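Long-range contacts in PKS (PDB 4OQJ), which probably acts as a ketosynthase of the oxazolomycin polyketide synthase, joining acyl units held on carrier protein into longer chains: residues Glu112-Tyr123 with Arg691-Phe699; Phe41-Leu52 with Gly363-His371. One frame throughout, in Å; residues are numbered along the deposited sequence.

Interaction 1. Residues Glu112-Tyr123 with Arg691-Phe699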
loop_
_atom_site.group_PDB
_atom_site.type_symbol
_atom_site.label_atom_id
_atom_site.label_comp_id
_atom_site.label_asym_id
_atom_site.label_seq_id
_atom_site.Cartn_x
_atom_site.Cartn_y
_atom_site.Cartn_z
ATOM N N GLU A 112 19.991 4.286 -0.028
ATOM C CA GLU A 112 21.185 3.951 0.757
ATOM C C GLU A 112 20.769 3.325 2.085
ATOM O O GLU A 112 21.405 2.383 2.554
ATOM C CB GLU A 112 22.057 5.179 0.994
ATOM C CG GLU A 112 22.872 5.586 -0.211
ATOM C CD GLU A 112 23.878 6.682 0.101
ATOM O OE1 GLU A 112 23.919 7.160 1.257
ATOM O OE2 GLU A 112 24.642 7.068 -0.805
ATOM N N CYS A 113 19.703 3.838 2.691
ATOM C CA CYS A 113 19.246 3.302 3.986
ATOM C C CYS A 113 18.772 1.829 3.878
ATOM O O CYS A 113 19.047 1.004 4.754
ATOM C CB CYS A 113 18.121 4.167 4.550
ATOM S SG CYS A 113 17.685 3.754 6.266
ATOM N N ALA A 114 18.061 1.508 2.803
ATOM C CA ALA A 114 17.604 0.138 2.567
ATOM C C ALA A 114 18.782 -0.811 2.365
ATOM O O ALA A 114 18.778 -1.931 2.877
ATOM C CB ALA A 114 16.672 0.088 1.354
ATOM N N TYR A 115 19.772 -0.364 1.602
ATOM C CA TYR A 115 21.010 -1.103 1.420
ATOM C C TYR A 115 21.622 -1.408 2.790
ATOM O O TYR A 115 21.982 -2.544 3.067
ATOM C CB TYR A 115 21.965 -0.296 0.539
ATOM C CG TYR A 115 23.245 -0.984 0.073
ATOM C CD1 TYR A 115 24.286 -1.253 0.952
ATOM C CD2 TYR A 115 23.433 -1.293 -1.271
ATOM C CE1 TYR A 115 25.471 -1.851 0.507
ATOM C CE2 TYR A 115 24.596 -1.877 -1.726
ATOM C CZ TYR A 115 25.614 -2.158 -0.838
ATOM O OH TYR A 115 26.770 -2.738 -1.307
ATOM N N GLU A 116 21.718 -0.391 3.645
ATOM C CA GLU A 116 22.274 -0.561 4.985
ATOM C C GLU A 116 21.463 -1.546 5.808
ATOM O O GLU A 116 22.040 -2.335 6.552
ATOM C CB GLU A 116 22.335 0.774 5.736
ATOM C CG GLU A 116 23.439 1.724 5.287
ATOM C CD GLU A 116 23.298 3.129 5.911
ATOM O OE1 GLU A 116 22.187 3.462 6.382
ATOM O OE2 GLU A 116 24.296 3.896 5.922
ATOM N N ALA A 117 20.132 -1.489 5.700
ATOM C CA ALA A 117 19.280 -2.371 6.500
ATOM C C ALA A 117 19.493 -3.834 6.118
ATOM O O ALA A 117 19.547 -4.711 6.990
ATOM C CB ALA A 117 17.815 -1.993 6.353
ATOM N N LEU A 118 19.616 -4.098 4.823
ATOM C CA LEU A 118 19.855 -5.458 4.337
ATOM C C LEU A 118 21.260 -5.921 4.722
ATOM O O LEU A 118 21.455 -7.061 5.131
ATOM C CB LEU A 118 19.658 -5.532 2.825
ATOM C CG LEU A 118 18.184 -5.527 2.414
ATOM C CD1 LEU A 118 18.019 -5.094 0.983
ATOM C CD2 LEU A 118 17.606 -6.913 2.631
ATOM N N GLU A 119 22.236 -5.029 4.616
ATOM C CA GLU A 119 23.568 -5.318 5.123
ATOM C C GLU A 119 23.563 -5.703 6.603
ATOM O O GLU A 119 24.210 -6.659 6.991
ATOM C CB GLU A 119 24.483 -4.120 4.919
ATOM C CG GLU A 119 25.167 -4.085 3.579
ATOM C CD GLU A 119 26.228 -3.008 3.549
ATOM O OE1 GLU A 119 25.929 -1.883 4.023
ATOM O OE2 GLU A 119 27.350 -3.286 3.065
ATOM N N ARG A 120 22.862 -4.945 7.438
ATOM C CA ARG A 120 22.855 -5.255 8.857
ATOM C C ARG A 120 22.142 -6.577 9.100
ATOM O O ARG A 120 22.537 -7.332 9.990
ATOM C CB ARG A 120 22.200 -4.119 9.659
ATOM C CG ARG A 120 22.118 -4.369 11.141
ATOM C CD ARG A 120 21.939 -3.069 11.908
ATOM N NE ARG A 120 23.130 -2.214 11.846
ATOM C CZ ARG A 120 23.287 -1.166 11.034
ATOM N NH1 ARG A 120 24.411 -0.454 11.076
ATOM N NH2 ARG A 120 22.330 -0.804 10.189
ATOM N N ALA A 121 21.122 -6.874 8.297
ATOM C CA ALA A 121 20.425 -8.161 8.381
ATOM C C ALA A 121 21.313 -9.322 7.952
ATOM O O ALA A 121 21.147 -10.446 8.432
ATOM C CB ALA A 121 19.163 -8.142 7.535
ATOM N N GLY A 122 22.259 -9.046 7.055
ATOM C CA GLY A 122 23.199 -10.049 6.592
ATOM C C GLY A 122 22.801 -10.693 5.268
ATOM O O GLY A 122 23.306 -11.763 4.947
ATOM N N TYR A 123 21.931 -10.039 4.495
ATOM C CA TYR A 123 21.460 -10.590 3.219
ATOM C C TYR A 123 21.842 -9.718 2.024
ATOM O O TYR A 123 21.569 -8.520 1.998
ATOM C CB TYR A 123 19.939 -10.798 3.246
ATOM C CG TYR A 123 19.549 -11.999 4.071
ATOM C CD1 TYR A 123 19.316 -11.884 5.449
ATOM C CD2 TYR A 123 19.466 -13.255 3.495
ATOM C CE1 TYR A 123 18.990 -12.992 6.211
ATOM C CE2 TYR A 123 19.159 -14.370 4.251
ATOM C CZ TYR A 123 18.915 -14.232 5.601
ATOM O OH TYR A 123 18.609 -15.350 6.330
ATOM N N ARG A 691 23.939 -14.954 10.928
ATOM C CA ARG A 691 24.137 -13.588 10.455
ATOM C C ARG A 691 24.130 -12.601 11.618
ATOM O O ARG A 691 23.246 -12.659 12.474
ATOM C CB ARG A 691 23.046 -13.216 9.448
ATOM C CG ARG A 691 23.255 -13.867 8.120
ATOM C CD ARG A 691 22.057 -13.705 7.245
ATOM N NE ARG A 691 22.330 -14.146 5.886
ATOM C CZ ARG A 691 22.326 -15.415 5.494
ATOM N NH1 ARG A 691 22.084 -16.392 6.359
ATOM N NH2 ARG A 691 22.578 -15.700 4.230
ATOM N N VAL A 692 25.100 -11.689 11.648
ATOM C CA VAL A 692 25.209 -10.740 12.766
ATOM C C VAL A 692 25.456 -9.327 12.253
ATOM O O VAL A 692 26.048 -9.153 11.178
ATOM C CB VAL A 692 26.341 -11.133 13.740
ATOM C CG1 VAL A 692 26.079 -12.510 14.339
ATOM C CG2 VAL A 692 27.707 -11.134 13.031
ATOM N N PRO A 693 25.030 -8.312 13.023
ATOM C CA PRO A 693 25.283 -6.921 12.630
ATOM C C PRO A 693 26.764 -6.573 12.546
ATOM O O PRO A 693 27.487 -6.755 13.519
ATOM C CB PRO A 693 24.604 -6.109 13.746
ATOM C CG PRO A 693 23.620 -7.024 14.348
ATOM C CD PRO A 693 24.224 -8.391 14.254
ATOM N N LEU A 694 27.203 -6.086 11.389
ATOM C CA LEU A 694 28.565 -5.592 11.212
ATOM C C LEU A 694 28.457 -4.218 10.566
ATOM O O LEU A 694 27.371 -3.842 10.137
ATOM C CB LEU A 694 29.384 -6.536 10.345
ATOM C CG LEU A 694 29.574 -7.948 10.894
ATOM C CD1 LEU A 694 30.149 -8.844 9.829
ATOM C CD2 LEU A 694 30.489 -7.926 12.100
ATOM N N PRO A 695 29.564 -3.457 10.500
ATOM C CA PRO A 695 29.412 -2.113 9.928
ATOM C C PRO A 695 28.908 -2.166 8.495
ATOM O O PRO A 695 29.119 -3.170 7.818
ATOM C CB PRO A 695 30.822 -1.532 9.998
ATOM C CG PRO A 695 31.469 -2.266 11.167
ATOM C CD PRO A 695 30.906 -3.664 11.090
ATOM N N THR A 696 28.245 -1.096 8.069
ATOM C CA THR A 696 27.600 -1.034 6.763
ATOM C C THR A 696 28.475 -0.231 5.801
ATOM O O THR A 696 29.492 0.334 6.210
ATOM C CB THR A 696 26.181 -0.441 6.895
ATOM O OG1 THR A 696 26.207 0.801 7.631
ATOM C CG2 THR A 696 25.318 -1.417 7.652
ATOM N N TYR A 697 28.108 -0.229 4.525
ATOM C CA TYR A 697 28.962 0.282 3.460
ATOM C C TYR A 697 29.319 1.769 3.633
ATOM O O TYR A 697 28.461 2.579 4.002
ATOM C CB TYR A 697 28.279 0.073 2.099
ATOM C CG TYR A 697 29.213 0.321 0.931
ATOM C CD1 TYR A 697 30.010 -0.700 0.429
ATOM C CD2 TYR A 697 29.321 1.581 0.351
ATOM C CE1 TYR A 697 30.879 -0.480 -0.625
ATOM C CE2 TYR A 697 30.189 1.811 -0.717
ATOM C CZ TYR A 697 30.971 0.768 -1.197
ATOM O OH TYR A 697 31.853 0.973 -2.248
ATOM N N PRO A 698 30.597 2.133 3.381
ATOM C CA PRO A 698 30.997 3.543 3.494
ATOM C C PRO A 698 30.713 4.311 2.198
ATOM O O PRO A 698 31.616 4.598 1.411
ATOM C CB PRO A 698 32.490 3.456 3.788
ATOM C CG PRO A 698 32.926 2.211 3.096
ATOM C CD PRO A 698 31.762 1.248 3.197
ATOM N N PHE A 699 29.441 4.637 1.989
ATOM C CA PHE A 699 29.001 5.300 0.774
ATOM C C PHE A 699 29.840 6.529 0.494
ATOM O O PHE A 699 30.122 7.300 1.400
ATOM C CB PHE A 699 27.533 5.704 0.887
ATOM C CG PHE A 699 26.609 4.550 1.122
ATOM C CD1 PHE A 699 26.264 3.698 0.085
ATOM C CD2 PHE A 699 26.090 4.316 2.382
ATOM C CE1 PHE A 699 25.389 2.635 0.299
ATOM C CE2 PHE A 699 25.238 3.256 2.605
ATOM C CZ PHE A 699 24.886 2.418 1.576
HETATM O O HOH W 1 26.807 2.932 5.956
HETATM O O HOH W 2 25.898 -7.232 9.191
HETATM O O HOH W 3 24.004 1.372 9.330
HETATM O O HOH W 4 26.034 -2.374 11.892
#
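The extended segment Arg-691 to Phe-699 runs antiparallel along the last turns of the helix ending at Ala-121, from Gly-122 opposite Arg-691 back to Glu-112 opposite Phe-699, with an approach of 4.8 Å between the CA atoms of Arg-120 and Pro-693. At the helix end, Gly-122 closes a Schellman motif and presents its carbonyl to Arg-691, whose NE donates to Gly-122 O at 2.7 Å. This donor stands above the carbonyl plane, yet the oxygen lies near the guanidinium plane. The same guanidinium is stacked flat on the Tyr-123 ring, the planes only 5° apart, and Arg-691 CZ is 3.9 Å from the ring centroid, a cation-pi pair. Tyr-123 OH is hydrogen-bonded to Asp-276 and Lys-266, which would help hold the ring against the guanidinium.

Residues Leu-694 to Phe-699 read Leu-Pro-Thr-Tyr-Pro-Phe, consistent with the post-acyltransferase linker of modular polyketide synthases, which wraps back over the ketosynthase. Its backbone is caught by Glu-119: Tyr-697 N donates to the syn lone pair of Glu-119 OE1 at 2.8 Å. Thr-696 has OG1 between the backbone N and carbonyl carbon (chi1 51°). Its CG2 consequently lies over a face of the Arg-120 guanidinium, 3.7 Å from Arg-120 NH1, while OG1 turns to water 1 and water 3. Water 1 also donates to Tyr-697 O and to Glu-116 OE2.

Phe-699 is clasped by side chains of the helix. Glu-112 CG stands 3.9 Å from its ring centroid, over one face, and the Glu-112 carboxylate continues over that face, tilted just 9° from the ring. Arg-31 forms salt bridges to both Glu-112 and Glu-116. The Phe-699 edge meets the Tyr-115 face in an offset edge-to-face pair, centroids 5.5 Å apart.

Interaction 2. Residues Phe41-Leu52 with Gly363-His371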
loop_
_atom_site.group_PDB
_atom_site.type_symbol
_atom_site.label_atom_id
_atom_site.label_comp_id
_atom_site.label_asym_id
_atom_site.label_seq_id
_atom_site.Cartn_x
_atom_site.Cartn_y
_atom_site.Cartn_z
ATOM N N PHE A 41 22.125 6.307 17.206
ATOM C CA PHE A 41 20.756 6.652 17.608
ATOM C C PHE A 41 20.533 6.188 19.046
ATOM O O PHE A 41 19.932 6.892 19.851
ATOM C CB PHE A 41 19.733 6.016 16.650
ATOM C CG PHE A 41 18.298 6.435 16.891
ATOM C CD1 PHE A 41 17.971 7.749 17.246
ATOM C CD2 PHE A 41 17.265 5.527 16.707
ATOM C CE1 PHE A 41 16.644 8.133 17.451
ATOM C CE2 PHE A 41 15.926 5.910 16.895
ATOM C CZ PHE A 41 15.624 7.218 17.266
ATOM N N TRP A 42 21.035 5.003 19.374
ATOM C CA TRP A 42 20.901 4.503 20.724
ATOM C C TRP A 42 21.638 5.413 21.688
ATOM O O TRP A 42 21.232 5.560 22.840
ATOM C CB TRP A 42 21.430 3.081 20.847
ATOM C CG TRP A 42 21.363 2.604 22.250
ATOM C CD1 TRP A 42 22.403 2.245 23.045
ATOM C CD2 TRP A 42 20.177 2.457 23.043
ATOM N NE1 TRP A 42 21.942 1.875 24.285
ATOM C CE2 TRP A 42 20.578 1.992 24.307
ATOM C CE3 TRP A 42 18.812 2.661 22.794
ATOM C CZ2 TRP A 42 19.666 1.731 25.332
ATOM C CZ3 TRP A 42 17.908 2.400 23.802
ATOM C CH2 TRP A 42 18.343 1.947 25.071
ATOM N N LYS A 43 22.713 6.037 21.217
ATOM C CA LYS A 43 23.455 6.961 22.067
ATOM C C LYS A 43 22.644 8.227 22.329
ATOM O O LYS A 43 22.603 8.707 23.453
ATOM C CB LYS A 43 24.807 7.302 21.449
ATOM C CG LYS A 43 25.796 6.148 21.489
ATOM N N VAL A 44 21.979 8.751 21.302
ATOM C CA VAL A 44 21.087 9.898 21.471
ATOM C C VAL A 44 20.018 9.568 22.506
ATOM O O VAL A 44 19.705 10.390 23.364
ATOM C CB VAL A 44 20.407 10.308 20.125
ATOM C CG1 VAL A 44 19.238 11.272 20.356
ATOM C CG2 VAL A 44 21.431 10.950 19.185
ATOM N N LEU A 45 19.466 8.361 22.416
ATOM C CA LEU A 45 18.323 7.962 23.233
ATOM C C LEU A 45 18.714 7.697 24.687
ATOM O O LEU A 45 18.097 8.232 25.614
ATOM C CB LEU A 45 17.679 6.705 22.651
ATOM C CG LEU A 45 16.988 6.851 21.298
ATOM C CD1 LEU A 45 16.676 5.478 20.726
ATOM C CD2 LEU A 45 15.728 7.676 21.460
ATOM N N SER A 46 19.740 6.866 24.871
ATOM C CA SER A 46 20.187 6.473 26.211
ATOM C C SER A 46 20.840 7.631 26.953
ATOM O O SER A 46 20.821 7.668 28.189
ATOM C CB SER A 46 21.160 5.293 26.122
ATOM O OG SER A 46 22.287 5.605 25.318
ATOM N N GLU A 47 21.401 8.586 26.212
ATOM C CA GLU A 47 22.031 9.756 26.844
ATOM C C GLU A 47 21.031 10.896 27.005
ATOM O O GLU A 47 21.357 11.948 27.532
ATOM C CB GLU A 47 23.251 10.225 26.029
ATOM C CG GLU A 47 24.350 9.186 25.971
ATOM C CD GLU A 47 25.548 9.595 25.119
ATOM O OE1 GLU A 47 25.536 10.700 24.531
ATOM O OE2 GLU A 47 26.511 8.793 25.048
ATOM N N GLY A 48 19.803 10.689 26.548
ATOM C CA GLY A 48 18.763 11.684 26.730
ATOM C C GLY A 48 19.062 13.015 26.051
ATOM O O GLY A 48 18.860 14.064 26.646
ATOM N N ARG A 49 19.511 12.981 24.797
ATOM C CA ARG A 49 19.867 14.216 24.107
ATOM C C ARG A 49 18.838 14.664 23.066
ATOM O O ARG A 49 18.239 13.849 22.355
ATOM C CB ARG A 49 21.247 14.062 23.462
ATOM C CG ARG A 49 22.372 14.048 24.505
ATOM C CD ARG A 49 23.761 14.086 23.889
ATOM N NE ARG A 49 24.139 12.812 23.273
ATOM C CZ ARG A 49 24.051 12.535 21.974
ATOM N NH1 ARG A 49 23.592 13.439 21.112
ATOM N NH2 ARG A 49 24.431 11.343 21.531
ATOM N N GLU A 50 18.627 15.984 23.024
ATOM C CA GLU A 50 17.844 16.668 21.989
ATOM C C GLU A 50 18.776 16.970 20.823
ATOM O O GLU A 50 19.857 17.498 21.047
ATOM C CB GLU A 50 17.279 17.983 22.514
ATOM C CG GLU A 50 15.813 18.134 22.534
ATOM C CD GLU A 50 15.429 19.539 22.959
ATOM O OE1 GLU A 50 16.223 20.182 23.679
ATOM O OE2 GLU A 50 14.349 20.010 22.559
ATOM N N THR A 51 18.382 16.668 19.590
ATOM C CA THR A 51 19.292 16.840 18.452
ATOM C C THR A 51 19.039 18.138 17.693
ATOM O O THR A 51 19.619 18.375 16.621
ATOM C CB THR A 51 19.168 15.664 17.484
ATOM O OG1 THR A 51 17.805 15.538 17.101
ATOM C CG2 THR A 51 19.611 14.382 18.159
ATOM N N LEU A 52 18.173 18.968 18.258
ATOM C CA LEU A 52 17.855 20.283 17.713
ATOM C C LEU A 52 19.113 21.081 17.378
ATOM O O LEU A 52 20.025 21.189 18.198
ATOM C CB LEU A 52 17.003 21.062 18.708
ATOM C CG LEU A 52 16.450 22.398 18.226
ATOM C CD1 LEU A 52 15.436 22.164 17.115
ATOM C CD2 LEU A 52 15.839 23.173 19.378
ATOM N N GLY A 363 6.386 7.538 26.337
ATOM C CA GLY A 363 7.408 8.455 25.864
ATOM C C GLY A 363 7.201 8.857 24.422
ATOM O O GLY A 363 6.339 8.302 23.740
ATOM N N SER A 364 7.992 9.822 23.958
ATOM C CA SER A 364 7.951 10.235 22.558
ATOM C C SER A 364 9.328 10.619 22.024
ATOM O O SER A 364 9.967 11.540 22.552
ATOM C CB SER A 364 7.011 11.419 22.368
ATOM O OG SER A 364 7.080 11.844 21.009
ATOM N N VAL A 365 9.779 9.922 20.983
ATOM C CA VAL A 365 11.052 10.247 20.332
ATOM C C VAL A 365 10.981 11.602 19.622
ATOM O O VAL A 365 12.005 12.181 19.259
ATOM C CB VAL A 365 11.471 9.163 19.327
ATOM C CG1 VAL A 365 10.612 9.210 18.032
ATOM C CG2 VAL A 365 12.948 9.267 19.015
ATOM N N LYS A 366 9.779 12.125 19.417
ATOM C CA LYS A 366 9.678 13.465 18.854
ATOM C C LYS A 366 10.336 14.492 19.796
ATOM O O LYS A 366 10.735 15.561 19.346
ATOM C CB LYS A 366 8.223 13.830 18.572
ATOM C CG LYS A 366 7.630 12.973 17.434
ATOM C CD LYS A 366 6.274 13.463 16.995
ATOM C CE LYS A 366 5.746 12.629 15.824
ATOM N NZ LYS A 366 5.676 11.192 16.182
ATOM N N THR A 367 10.497 14.149 21.079
ATOM C CA THR A 367 11.157 15.061 22.029
ATOM C C THR A 367 12.676 15.082 21.816
ATOM O O THR A 367 13.340 16.052 22.196
ATOM C CB THR A 367 10.870 14.693 23.510
ATOM O OG1 THR A 367 11.508 13.449 23.847
ATOM C CG2 THR A 367 9.373 14.606 23.773
ATOM N N ASN A 368 13.216 14.023 21.212
ATOM C CA ASN A 368 14.637 13.978 20.860
ATOM C C ASN A 368 14.888 14.636 19.500
ATOM O O ASN A 368 15.721 15.531 19.381
ATOM C CB ASN A 368 15.173 12.532 20.804
ATOM C CG ASN A 368 14.977 11.762 22.092
ATOM O OD1 ASN A 368 13.915 11.185 22.345
ATOM N ND2 ASN A 368 16.026 11.704 22.895
ATOM N N VAL A 369 14.180 14.163 18.470
ATOM C CA VAL A 369 14.552 14.468 17.086
ATOM C C VAL A 369 13.498 15.246 16.309
ATOM O O VAL A 369 13.679 15.508 15.118
ATOM C CB VAL A 369 14.874 13.168 16.287
ATOM C CG1 VAL A 369 16.028 12.416 16.923
ATOM C CG2 VAL A 369 13.632 12.266 16.156
ATOM N N GLY A 370 12.418 15.634 16.980
ATOM C CA GLY A 370 11.284 16.259 16.318
ATOM C C GLY A 370 10.394 15.282 15.563
ATOM O O GLY A 370 10.516 14.071 15.682
ATOM N N HIS A 371 9.512 15.851 14.759
ATOM C CA HIS A 371 8.467 15.150 14.048
ATOM C C HIS A 371 8.951 14.858 12.637
ATOM O O HIS A 371 8.984 15.760 11.804
ATOM C CB HIS A 371 7.190 16.014 14.044
ATOM C CG HIS A 371 5.974 15.313 13.533
ATOM N ND1 HIS A 371 6.032 14.241 12.672
ATOM C CD2 HIS A 371 4.653 15.536 13.769
ATOM C CE1 HIS A 371 4.806 13.830 12.394
ATOM N NE2 HIS A 371 3.953 14.600 13.043
HETATM O O HOH W 5 16.079 10.134 25.390
#
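Hydrogen bonds from both the side chain and the backbone of Asn-368 fasten it to the chain that leaves the helix ending at Ser-46. Its ND2 donates to Arg-49 O at 3.1 Å, fairly straight (159° at the hydrogen) but from above the carbonyl plane. A second donation from ND2 goes to water 5, 2.9 Å away, which itself donates to Leu-45 O, so the amide links two carbonyls of the other segment. The chi1 of Asn-368, -57°, sets CG anti to its own carbonyl carbon and beside its N, and this sends the amide across to the 41-52 segment. The backbone oxygen of Asn-368 accepts from Thr-51 N at 2.9 Å in an almost linear bond (172°), and Gln-80 NE2 also donates to it.

A weaker polar contact extends the pairing: Glu-50 CA makes a C-H...O approach of 3.5 Å to Asn-368 O. Glu-50 CG lies 3.3 Å from Thr-367 O, a close van der Waals contact. The carboxylate of Glu-50 is bound by His-243, and Thr-51 OG1, 3.4 Å from Val-369 CA, is hydrogen-bonded to Gln-80.

Apolar contacts involve the helix itself. Val-365 CG2 meets the edge of the Phe-41 ring, 3.8 Å from Phe-41 CZ, and lies 4.0 Å from Leu-45 CD2. The other Leu-45 methyl, CD1, covers one face of the Phe-41 ring.

Residues 366-371 carry the Lys-Thr-Asn-Val-Gly-His signature of ketosynthases. The short helix 366-369 follows strand 360-363 after a turn in which Ser-364 OG accepts from Lys-366 N; Gly-363 of that strand pairs with strand 325-327, while Gly-48 ends helix 38-46 in a Schellman motif. Helix 376-390 packs against both segments, with Lys-383 touching Leu-45 and Val-365 and Leu-386 touching Phe-41.

Interactions 1 and 2 have centres 23 Å apart and nearest atoms about 9 Å apart, so they do not touch. Their segments alternate along the chain: 41-52, 112-123, 363-371, 691-699. Both draw on one mixed sheet of the thiolase-type fold. Strand 23-31, which helix 105-121 packs against in interaction 1, leads on to helix 38-46 of interaction 2, and strand 360-363 of the same sheet leads into helix 366-369. Interaction 2 thus ties the N-terminal part of the ketosynthase to its C-terminal part, whereas interaction 1 lays the distant 691-699 linker back over the N-terminal part, joining parts of the chain 568 residues apart in sequence.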